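Local coordinates for periplasmic solute binding protein (Candidatus Liberibacter asiaticus str. psy62, PDB 6IXI), which probably captures manganese or zinc in the periplasm as the solute-binding component of a metal-uptake ABC transporter, at residues A[37-42]-A[62-67]; A[102-107]-A[174-179]; A[107-112]-A[244-249]. All blocks are in the same frame, centred on the assembly; numbering follows the deposited sequence.

The three contacts surround one buried metal site, where a cadmium ion occupies the place that zinc or manganese takes in this protein. Contact 1 brings His39, contact 2 His106 and contact 3 Asp247, while Glu172 completes the set. His39 NE2 lies 3.3 Å from His106 NE2 and 3.2 Å from Asp247 OD2, distances set by sharing the ion. Contacts 2 and 3 have Ala107 in common and their centres are about 9 Å apart; the centre of contact 1 is about 15 Å from each. A second cadmium ion joins contacts 1 and 2 through Glu66 and Glu102, and His63 ND1 probably hydrogen-bonds Glu102 OE1 at 2.8 Å.

Contact 1: residues A[37-42]-A[62-67]; sequences DSHSYQ and LHLEET. With CD (cadmium ion), chain B; CD (cadmium ion), chain C; ACT (acetate ion), chain S.
Two type I turns, Asp37 to Ser40 and His63 to Glu66, lie against each other without a direct hydrogen bond, and the CA atoms of His39 and Leu64 come within 6.3 Å. The CD1 methyl of Leu64 reaches His39 CE1 at 3.5 Å, approaching the imidazole obliquely, with the two side chains crossing nearly at right angles. Leu64 gets there because its CG stands anti to the backbone N (chi1 178°), and its methyls also meet Ser38 CB. A branched apolar side chain suits this place, since it packs against the ring without competing for the metal. His39 spends both nitrogens: NE2 binds cadmium at 2.1 Å, while ND1 donates a fairly straight bond to acetate OXT at 2.7 Å (160° at the hydrogen). The acetate, probably from the crystallisation liquor, sits at the ring edge and may polarise the imidazole toward stronger metal binding. Water 1 bridges the backbones, donating to His39 O and Leu64 O and accepting from Thr67 N. Behind the histidine, Asp37 OD1 accepts from His39 N in an Asx turn, the donor lying above the carboxylate plane, and Asp37 OD2 takes the hydroxyl of Ser40 at 2.8 Å; a short acidic side chain is well suited to hold such a turn. Glu66 OE2 binds the second cadmium ion, shared with Glu102. His39, His106, Glu172 and Asp247 form a two-histidine, two-carboxylate site, a ligand set known from manganese-binding relatives in the solute-binding protein 9 family and here seen with both zinc and manganese.

Contact 2: residues A[102-107]-A[174-179]; sequences EPNPHA and CLVYLA. With CD (cadmium ion), chain C; CD (cadmium ion), chain B.
Cys174 lays its CA over one face of the His106 imidazole, a CH-pi contact 3.9 Å from the ring centroid, while Pro105 CG lies over the opposite face, toward the rim. Held between them, the flat ring presents NE2 to the cadmium ion at 2.2 Å. The carbonyl of Cys174 accepts a hydrogen bond from water 4, which also donates to His106 O and accepts from Tyr177 N, joining the loop to the first turn of the helix. Val176, in that turn, presses its CG2 methyl against the amide of Asn104, 3.3 Å from ND2. The amide oxygen is turned to its own loop: Asn104 OD1 accepts from His106 N, closing an Asx turn, and from His106 ND1 at 2.7 Å. This is a second-shell arrangement, in which asparagine supplies an acceptor that fixes the rotation of a metal-binding histidine and leaves NE2 for the ion; Glu172, in the loop that leads into the helix, is another ligand. Tyr177 carries the largest part of the contact. Its CG lies anti to the carbonyl carbon (chi1 -63°), sending the ring alongside Asn104, with the amide and ring planes 76° apart. Ala107 CA sits over one ring face, 3.7 Å from the centroid, a close approach that a small residue allows. At the far end of the ring, Tyr177 OH donates to Asn104 O at 2.7 Å and is also hydrogen-bonded to the backbone N of Ile91.

Contact 3: residues A[107-112]-A[244-249]; sequences AWMSLT and LYVDSL. With CD (cadmium ion), chain B; SO4 (sulfate ion), chain M.
Trp108 points the edge of its indole at the backbone of Val246, and NE1 donates to Val246 O at 2.9 Å. The acceptor lies close to the indole plane and the donor lies in the carbonyl plane, but the bond is bent, with 135° at the hydrogen. The same edge continues toward the metal ligand: CZ2 of Trp108 stands 3.9 Å from Asp247 OD1, the indole and carboxylate planes being 56° apart. Tryptophan fits here because one broad, rigid group can both anchor a buried carbonyl and flank the carboxylate. Its CG sits between the backbone N and the carbonyl carbon (chi1 64°), an orientation that carries the indole across to the 244-249 loop. Asp247 grips the cadmium ion with both oxygens, OD1 and OD2 each at 2.3 Å, so the ion holds the carboxylate in its orientation. Beside the indole, Met109 meets Val246 at about a right angle. Bends at chi2 and chi3 curl the methionine chain, bringing its CE methyl to 4.0 Å from Val246 CG1; a flexible thioether and a compact branched side chain match well in such a buried spot. Tyr245 points elsewhere, its hydroxyl hydrogen-bonded to a sulfate ion that probably came from the crystallisation liquor. The contact joins the turn leading into helix 111-128 with the loop after strand 239-244, while Met109 and Tyr245 both touch Leu262 of helix 259-274 and Trp108 rests on Ile13 of helix 12-22.

Contact 1: residues A[37-42]-A[62-67]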
loop_
_atom_site.group_PDB
_atom_site.type_symbol
_atom_site.label_atom_id
_atom_site.label_comp_id
_atom_site.label_asym_id
_atom_site.label_seq_id
_atom_site.Cartn_x
_atom_site.Cartn_y
_atom_site.Cartn_z
ATOM N N ASP A 37 -4.012 -0.463 12.181
ATOM C CA ASP A 37 -4.391 0.479 11.153
ATOM C C ASP A 37 -3.360 1.608 11.111
ATOM O O ASP A 37 -3.240 2.396 12.051
ATOM C CB ASP A 37 -5.860 0.862 11.341
ATOM C CG ASP A 37 -6.164 2.287 10.948
ATOM O OD1 ASP A 37 -5.876 2.641 9.780
ATOM O OD2 ASP A 37 -6.661 3.028 11.827
ATOM N N SER A 38 -2.631 1.675 9.993
ATOM C CA SER A 38 -1.570 2.651 9.801
ATOM C C SER A 38 -2.150 4.061 9.795
ATOM O O SER A 38 -1.417 5.032 9.953
ATOM C CB SER A 38 -0.776 2.353 8.548
ATOM O OG SER A 38 -1.618 1.781 7.556
ATOM N N HIS A 39 -3.477 4.150 9.660
ATOM C CA HIS A 39 -4.133 5.440 9.503
ATOM C C HIS A 39 -4.311 6.132 10.858
ATOM O O HIS A 39 -4.221 7.358 10.942
ATOM C CB HIS A 39 -5.398 5.332 8.617
ATOM C CG HIS A 39 -5.108 4.972 7.191
ATOM N ND1 HIS A 39 -4.280 5.732 6.376
ATOM C CD2 HIS A 39 -5.515 3.947 6.412
ATOM C CE1 HIS A 39 -4.205 5.194 5.162
ATOM N NE2 HIS A 39 -4.934 4.120 5.157
ATOM N N SER A 40 -4.567 5.350 11.911
ATOM C CA SER A 40 -4.702 5.912 13.247
ATOM C C SER A 40 -4.253 4.889 14.286
ATOM O O SER A 40 -4.990 3.974 14.639
ATOM C CB SER A 40 -6.099 6.383 13.507
ATOM O OG SER A 40 -6.987 5.282 13.413
ATOM N N TYR A 41 -3.017 5.053 14.756
ATOM C CA TYR A 41 -2.374 4.017 15.537
ATOM C C TYR A 41 -1.853 4.641 16.818
ATOM O O TYR A 41 -1.236 5.709 16.801
ATOM C CB TYR A 41 -1.222 3.395 14.744
ATOM C CG TYR A 41 -0.451 2.347 15.502
ATOM C CD1 TYR A 41 -0.973 1.077 15.691
ATOM C CD2 TYR A 41 0.795 2.633 16.044
ATOM C CE1 TYR A 41 -0.273 0.111 16.395
ATOM C CE2 TYR A 41 1.506 1.676 16.755
ATOM C CZ TYR A 41 0.965 0.418 16.936
ATOM O OH TYR A 41 1.670 -0.524 17.624
ATOM N N GLN A 42 -2.090 3.944 17.926
ATOM C CA GLN A 42 -1.511 4.391 19.179
ATOM C C GLN A 42 -0.183 3.668 19.409
ATOM O O GLN A 42 -0.145 2.473 19.687
ATOM C CB GLN A 42 -2.509 4.226 20.331
ATOM C CG GLN A 42 -1.977 4.733 21.669
ATOM C CD GLN A 42 -1.511 6.172 21.658
ATOM O OE1 GLN A 42 -2.167 7.049 21.101
ATOM N NE2 GLN A 42 -0.377 6.434 22.293
ATOM N N LEU A 62 3.905 10.576 2.400
ATOM C CA LEU A 62 2.597 10.906 1.853
ATOM C C LEU A 62 1.574 10.932 2.989
ATOM O O LEU A 62 0.429 10.526 2.804
ATOM C CB LEU A 62 2.216 9.864 0.796
ATOM C CG LEU A 62 3.153 9.773 -0.410
ATOM C CD1 LEU A 62 2.701 8.678 -1.373
ATOM C CD2 LEU A 62 3.255 11.118 -1.120
ATOM N N HIS A 63 2.021 11.386 4.172
ATOM C CA HIS A 63 1.162 11.674 5.318
ATOM C C HIS A 63 0.607 10.411 5.970
ATOM O O HIS A 63 -0.230 10.532 6.857
ATOM C CB HIS A 63 0.031 12.681 5.003
ATOM C CG HIS A 63 0.501 14.076 4.755
ATOM N ND1 HIS A 63 -0.306 15.181 4.990
ATOM C CD2 HIS A 63 1.672 14.558 4.272
ATOM C CE1 HIS A 63 0.340 16.280 4.645
ATOM N NE2 HIS A 63 1.560 15.924 4.210
ATOM N N LEU A 64 1.092 9.219 5.578
ATOM C CA LEU A 64 0.538 7.997 6.147
ATOM C C LEU A 64 0.732 7.984 7.663
ATOM O O LEU A 64 -0.139 7.520 8.403
ATOM C CB LEU A 64 1.166 6.745 5.516
ATOM C CG LEU A 64 0.668 5.422 6.098
ATOM C CD1 LEU A 64 -0.786 5.187 5.731
ATOM C CD2 LEU A 64 1.533 4.247 5.648
ATOM N N GLU A 65 1.894 8.470 8.114
ATOM C CA GLU A 65 2.262 8.291 9.507
ATOM C C GLU A 65 1.944 9.564 10.298
ATOM O O GLU A 65 2.446 9.751 11.411
ATOM C CB GLU A 65 3.740 7.908 9.627
ATOM C CG GLU A 65 4.082 6.520 9.078
ATOM C CD GLU A 65 4.518 6.509 7.619
ATOM O OE1 GLU A 65 4.557 7.595 7.029
ATOM O OE2 GLU A 65 4.826 5.416 7.072
ATOM N N GLU A 66 1.124 10.454 9.734
ATOM C CA GLU A 66 1.102 11.804 10.286
ATOM C C GLU A 66 0.596 11.827 11.732
ATOM O O GLU A 66 1.049 12.646 12.515
ATOM C CB GLU A 66 0.314 12.776 9.412
ATOM C CG GLU A 66 -1.182 12.559 9.472
ATOM C CD GLU A 66 -1.933 13.413 8.464
ATOM O OE1 GLU A 66 -1.316 14.352 7.899
ATOM O OE2 GLU A 66 -3.125 13.128 8.236
ATOM N N THR A 67 -0.330 10.936 12.095
ATOM C CA THR A 67 -0.833 10.949 13.461
ATOM C C THR A 67 0.198 10.418 14.459
ATOM O O THR A 67 0.005 10.598 15.657
ATOM C CB THR A 67 -2.177 10.222 13.608
ATOM O OG1 THR A 67 -1.953 8.817 13.517
ATOM C CG2 THR A 67 -3.216 10.649 12.592
HETATM CD CD CD B . -5.808 3.080 3.560
HETATM CD CD CD C . -4.481 14.482 7.178
HETATM C C ACT S . -3.223 8.951 7.206
HETATM O O ACT S . -3.614 9.938 7.871
HETATM O OXT ACT S . -3.155 7.790 7.669
HETATM C CH3 ACT S . -2.816 9.182 5.742
HETATM O O HOH W 1 -1.395 8.992 10.619
HETATM O O HOH W 2 -1.462 8.782 18.153
HETATM O O HOH W 3 -3.544 16.359 8.214
#

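Contact 2: residues A[102-107]-A[174-179]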
loop_
_atom_site.group_PDB
_atom_site.type_symbol
_atom_site.label_atom_id
_atom_site.label_comp_id
_atom_site.label_asym_id
_atom_site.label_seq_id
_atom_site.Cartn_x
_atom_site.Cartn_y
_atom_site.Cartn_z
ATOM N N GLU A 102 -4.098 17.334 0.445
ATOM C CA GLU A 102 -3.293 16.337 1.135
ATOM C C GLU A 102 -3.036 15.142 0.209
ATOM O O GLU A 102 -3.898 14.746 -0.579
ATOM C CB GLU A 102 -4.015 15.885 2.404
ATOM C CG GLU A 102 -3.437 16.451 3.695
ATOM C CD GLU A 102 -3.467 15.439 4.834
ATOM O OE1 GLU A 102 -2.858 15.703 5.894
ATOM O OE2 GLU A 102 -4.092 14.363 4.654
ATOM N N PRO A 103 -1.838 14.524 0.261
ATOM C CA PRO A 103 -1.527 13.400 -0.627
ATOM C C PRO A 103 -2.314 12.157 -0.213
ATOM O O PRO A 103 -2.549 11.908 0.972
ATOM C CB PRO A 103 -0.001 13.238 -0.478
ATOM C CG PRO A 103 0.307 13.784 0.907
ATOM C CD PRO A 103 -0.727 14.861 1.173
ATOM N N ASN A 104 -2.778 11.407 -1.212
ATOM C CA ASN A 104 -3.247 10.041 -1.006
ATOM C C ASN A 104 -2.020 9.186 -0.668
ATOM O O ASN A 104 -1.017 9.232 -1.374
ATOM C CB ASN A 104 -3.999 9.563 -2.250
ATOM C CG ASN A 104 -4.670 8.218 -2.093
ATOM O OD1 ASN A 104 -4.026 7.230 -1.713
ATOM N ND2 ASN A 104 -5.958 8.162 -2.407
ATOM N N PRO A 105 -2.010 8.405 0.436
ATOM C CA PRO A 105 -0.803 7.664 0.807
ATOM C C PRO A 105 -0.524 6.330 0.105
ATOM O O PRO A 105 0.563 5.781 0.271
ATOM C CB PRO A 105 -1.032 7.407 2.297
ATOM C CG PRO A 105 -2.538 7.271 2.411
ATOM C CD PRO A 105 -3.132 8.160 1.344
ATOM N N HIS A 106 -1.485 5.808 -0.676
ATOM C CA HIS A 106 -1.501 4.394 -1.049
ATOM C C HIS A 106 -0.579 4.106 -2.243
ATOM O O HIS A 106 -0.976 3.407 -3.182
ATOM C CB HIS A 106 -2.976 3.948 -1.258
ATOM C CG HIS A 106 -3.852 4.166 -0.058
ATOM N ND1 HIS A 106 -4.683 5.280 0.058
ATOM C CD2 HIS A 106 -4.031 3.441 1.079
ATOM C CE1 HIS A 106 -5.355 5.211 1.200
ATOM N NE2 HIS A 106 -4.955 4.109 1.862
ATOM N N ALA A 107 0.666 4.613 -2.213
ATOM C CA ALA A 107 1.519 4.580 -3.400
ATOM C C ALA A 107 1.982 3.157 -3.726
ATOM O O ALA A 107 2.375 2.894 -4.858
ATOM C CB ALA A 107 2.720 5.490 -3.225
ATOM N N CYS A 174 -7.984 3.600 -2.279
ATOM C CA CYS A 174 -6.739 2.881 -2.077
ATOM C C CYS A 174 -6.064 2.496 -3.403
ATOM O O CYS A 174 -4.957 1.957 -3.377
ATOM C CB CYS A 174 -6.989 1.610 -1.264
ATOM S SG CYS A 174 -8.337 0.572 -1.915
ATOM N N LEU A 175 -6.696 2.767 -4.553
ATOM C CA LEU A 175 -6.210 2.201 -5.813
ATOM C C LEU A 175 -5.829 3.309 -6.801
ATOM O O LEU A 175 -5.527 3.042 -7.971
ATOM C CB LEU A 175 -7.268 1.255 -6.409
ATOM C CG LEU A 175 -7.477 -0.090 -5.705
ATOM C CD1 LEU A 175 -8.286 -1.037 -6.598
ATOM C CD2 LEU A 175 -6.138 -0.719 -5.342
ATOM N N VAL A 176 -5.764 4.557 -6.320
ATOM C CA VAL A 176 -5.506 5.673 -7.218
ATOM C C VAL A 176 -4.135 5.528 -7.899
ATOM O O VAL A 176 -3.988 5.892 -9.067
ATOM C CB VAL A 176 -5.725 7.047 -6.534
ATOM C CG1 VAL A 176 -7.168 7.211 -6.072
ATOM C CG2 VAL A 176 -4.767 7.300 -5.367
ATOM N N TYR A 177 -3.133 4.973 -7.194
ATOM C CA TYR A 177 -1.829 4.784 -7.819
ATOM C C TYR A 177 -1.819 3.575 -8.753
ATOM O O TYR A 177 -1.152 3.613 -9.795
ATOM C CB TYR A 177 -0.683 4.741 -6.809
ATOM C CG TYR A 177 -0.495 6.021 -6.037
ATOM C CD1 TYR A 177 -1.218 6.256 -4.871
ATOM C CD2 TYR A 177 0.437 6.974 -6.435
ATOM C CE1 TYR A 177 -1.036 7.416 -4.128
ATOM C CE2 TYR A 177 0.631 8.139 -5.697
ATOM C CZ TYR A 177 -0.106 8.359 -4.542
ATOM O OH TYR A 177 0.056 9.509 -3.828
ATOM N N LEU A 178 -2.587 2.540 -8.422
ATOM C CA LEU A 178 -2.750 1.433 -9.364
ATOM C C LEU A 178 -3.393 1.914 -10.671
ATOM O O LEU A 178 -2.950 1.532 -11.754
ATOM C CB LEU A 178 -3.548 0.300 -8.720
ATOM C CG LEU A 178 -3.525 -1.019 -9.505
ATOM C CD1 LEU A 178 -2.125 -1.629 -9.498
ATOM C CD2 LEU A 178 -4.543 -2.005 -8.944
ATOM N N ALA A 179 -4.464 2.722 -10.548
ATOM C CA ALA A 179 -5.185 3.313 -11.668
ATOM C C ALA A 179 -4.234 4.094 -12.575
ATOM O O ALA A 179 -4.238 3.913 -13.788
ATOM C CB ALA A 179 -6.290 4.223 -11.165
HETATM CD CD CD C . -4.481 14.482 7.178
HETATM CD CD CD B . -5.808 3.080 3.560
HETATM O O HOH W 4 -3.148 3.256 -4.875
HETATM O O HOH W 3 -3.544 16.359 8.214
#

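Contact 3: residues A[107-112]-A[244-249]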
loop_
_atom_site.group_PDB
_atom_site.type_symbol
_atom_site.label_atom_id
_atom_site.label_comp_id
_atom_site.label_asym_id
_atom_site.label_seq_id
_atom_site.Cartn_x
_atom_site.Cartn_y
_atom_site.Cartn_z
ATOM N N ALA A 107 0.666 4.613 -2.213
ATOM C CA ALA A 107 1.519 4.580 -3.400
ATOM C C ALA A 107 1.982 3.157 -3.726
ATOM O O ALA A 107 2.375 2.894 -4.858
ATOM C CB ALA A 107 2.720 5.490 -3.225
ATOM N N TRP A 108 1.970 2.260 -2.730
ATOM C CA TRP A 108 2.517 0.916 -2.866
ATOM C C TRP A 108 1.571 -0.007 -3.656
ATOM O O TRP A 108 1.924 -1.146 -3.981
ATOM C CB TRP A 108 2.769 0.342 -1.462
ATOM C CG TRP A 108 1.494 0.167 -0.687
ATOM C CD1 TRP A 108 0.597 -0.855 -0.822
ATOM C CD2 TRP A 108 0.923 1.075 0.284
ATOM N NE1 TRP A 108 -0.471 -0.663 0.022
ATOM C CE2 TRP A 108 -0.298 0.504 0.719
ATOM C CE3 TRP A 108 1.335 2.291 0.853
ATOM C CZ2 TRP A 108 -1.097 1.102 1.696
ATOM C CZ3 TRP A 108 0.544 2.896 1.814
ATOM C CH2 TRP A 108 -0.655 2.298 2.233
ATOM N N MET A 109 0.342 0.449 -3.941
ATOM C CA MET A 109 -0.557 -0.360 -4.761
ATOM C C MET A 109 -0.266 -0.061 -6.235
ATOM O O MET A 109 -1.040 0.620 -6.905
ATOM C CB MET A 109 -2.031 -0.028 -4.488
ATOM C CG MET A 109 -2.550 -0.423 -3.115
ATOM S SD MET A 109 -2.114 -2.109 -2.617
ATOM C CE MET A 109 -3.044 -3.059 -3.824
ATOM N N SER A 110 0.869 -0.540 -6.739
ATOM C CA SER A 110 1.359 -0.163 -8.063
ATOM C C SER A 110 2.609 -0.971 -8.365
ATOM O O SER A 110 3.451 -1.163 -7.485
ATOM C CB SER A 110 1.650 1.304 -8.148
ATOM O OG SER A 110 2.714 1.593 -9.045
ATOM N N LEU A 111 2.704 -1.442 -9.614
ATOM C CA LEU A 111 3.823 -2.272 -9.985
ATOM C C LEU A 111 5.050 -1.373 -10.091
ATOM O O LEU A 111 6.110 -1.722 -9.590
ATOM C CB LEU A 111 3.535 -2.982 -11.322
ATOM C CG LEU A 111 4.696 -3.805 -11.899
ATOM C CD1 LEU A 111 5.240 -4.771 -10.844
ATOM C CD2 LEU A 111 4.250 -4.599 -13.139
ATOM N N THR A 112 4.916 -0.259 -10.809
ATOM C CA THR A 112 6.018 0.679 -10.938
ATOM C C THR A 112 6.502 1.147 -9.560
ATOM O O THR A 112 7.712 1.222 -9.295
ATOM C CB THR A 112 5.582 1.909 -11.745
ATOM O OG1 THR A 112 5.200 1.426 -13.033
ATOM C CG2 THR A 112 6.691 2.936 -11.840
ATOM N N LEU A 244 -10.673 -6.501 -0.993
ATOM C CA LEU A 244 -9.268 -6.368 -1.366
ATOM C C LEU A 244 -8.392 -6.141 -0.136
ATOM O O LEU A 244 -8.866 -5.678 0.901
ATOM C CB LEU A 244 -9.074 -5.233 -2.380
ATOM C CG LEU A 244 -10.026 -5.217 -3.576
ATOM C CD1 LEU A 244 -9.852 -3.931 -4.396
ATOM C CD2 LEU A 244 -9.809 -6.438 -4.458
ATOM N N TYR A 245 -7.106 -6.491 -0.277
ATOM C CA TYR A 245 -6.091 -6.212 0.727
ATOM C C TYR A 245 -5.209 -5.087 0.230
ATOM O O TYR A 245 -4.591 -5.199 -0.835
ATOM C CB TYR A 245 -5.225 -7.444 1.009
ATOM C CG TYR A 245 -5.950 -8.470 1.840
ATOM C CD1 TYR A 245 -6.902 -9.308 1.269
ATOM C CD2 TYR A 245 -5.714 -8.561 3.204
ATOM C CE1 TYR A 245 -7.588 -10.234 2.040
ATOM C CE2 TYR A 245 -6.386 -9.487 3.980
ATOM C CZ TYR A 245 -7.326 -10.320 3.399
ATOM O OH TYR A 245 -7.971 -11.223 4.193
ATOM N N VAL A 246 -5.178 -4.005 1.020
ATOM C CA VAL A 246 -4.441 -2.815 0.630
ATOM C C VAL A 246 -3.680 -2.227 1.822
ATOM O O VAL A 246 -2.546 -1.788 1.653
ATOM C CB VAL A 246 -5.332 -1.764 -0.077
ATOM C CG1 VAL A 246 -6.054 -2.351 -1.278
ATOM C CG2 VAL A 246 -6.340 -1.136 0.872
ATOM N N ASP A 247 -4.303 -2.176 3.003
ATOM C CA ASP A 247 -3.787 -1.335 4.078
ATOM C C ASP A 247 -2.824 -2.078 4.993
ATOM O O ASP A 247 -2.120 -1.469 5.790
ATOM C CB ASP A 247 -4.917 -0.715 4.903
ATOM C CG ASP A 247 -5.297 0.660 4.385
ATOM O OD1 ASP A 247 -4.606 1.136 3.464
ATOM O OD2 ASP A 247 -6.286 1.241 4.891
ATOM N N SER A 248 -2.826 -3.410 4.905
ATOM C CA SER A 248 -2.106 -4.211 5.870
ATOM C C SER A 248 -1.879 -5.575 5.251
ATOM O O SER A 248 -2.737 -6.049 4.518
ATOM C CB SER A 248 -2.957 -4.354 7.126
ATOM O OG SER A 248 -2.318 -5.206 8.067
ATOM N N LEU A 249 -0.777 -6.232 5.614
ATOM C CA LEU A 249 -0.647 -7.650 5.315
ATOM C C LEU A 249 -1.701 -8.392 6.130
ATOM O O LEU A 249 -2.087 -7.955 7.214
ATOM C CB LEU A 249 0.743 -8.162 5.700
ATOM C CG LEU A 249 1.930 -7.484 5.009
ATOM C CD1 LEU A 249 3.246 -8.158 5.387
ATOM C CD2 LEU A 249 1.759 -7.510 3.500
HETATM CD CD CD B . -5.808 3.080 3.560
HETATM S S SO4 M . -6.709 -11.476 7.885
HETATM O O1 SO4 M . -7.455 -11.757 9.084
HETATM O O2 SO4 M . -5.411 -10.969 8.248
HETATM O O3 SO4 M . -7.404 -10.481 7.104
HETATM O O4 SO4 M . -6.574 -12.695 7.120
#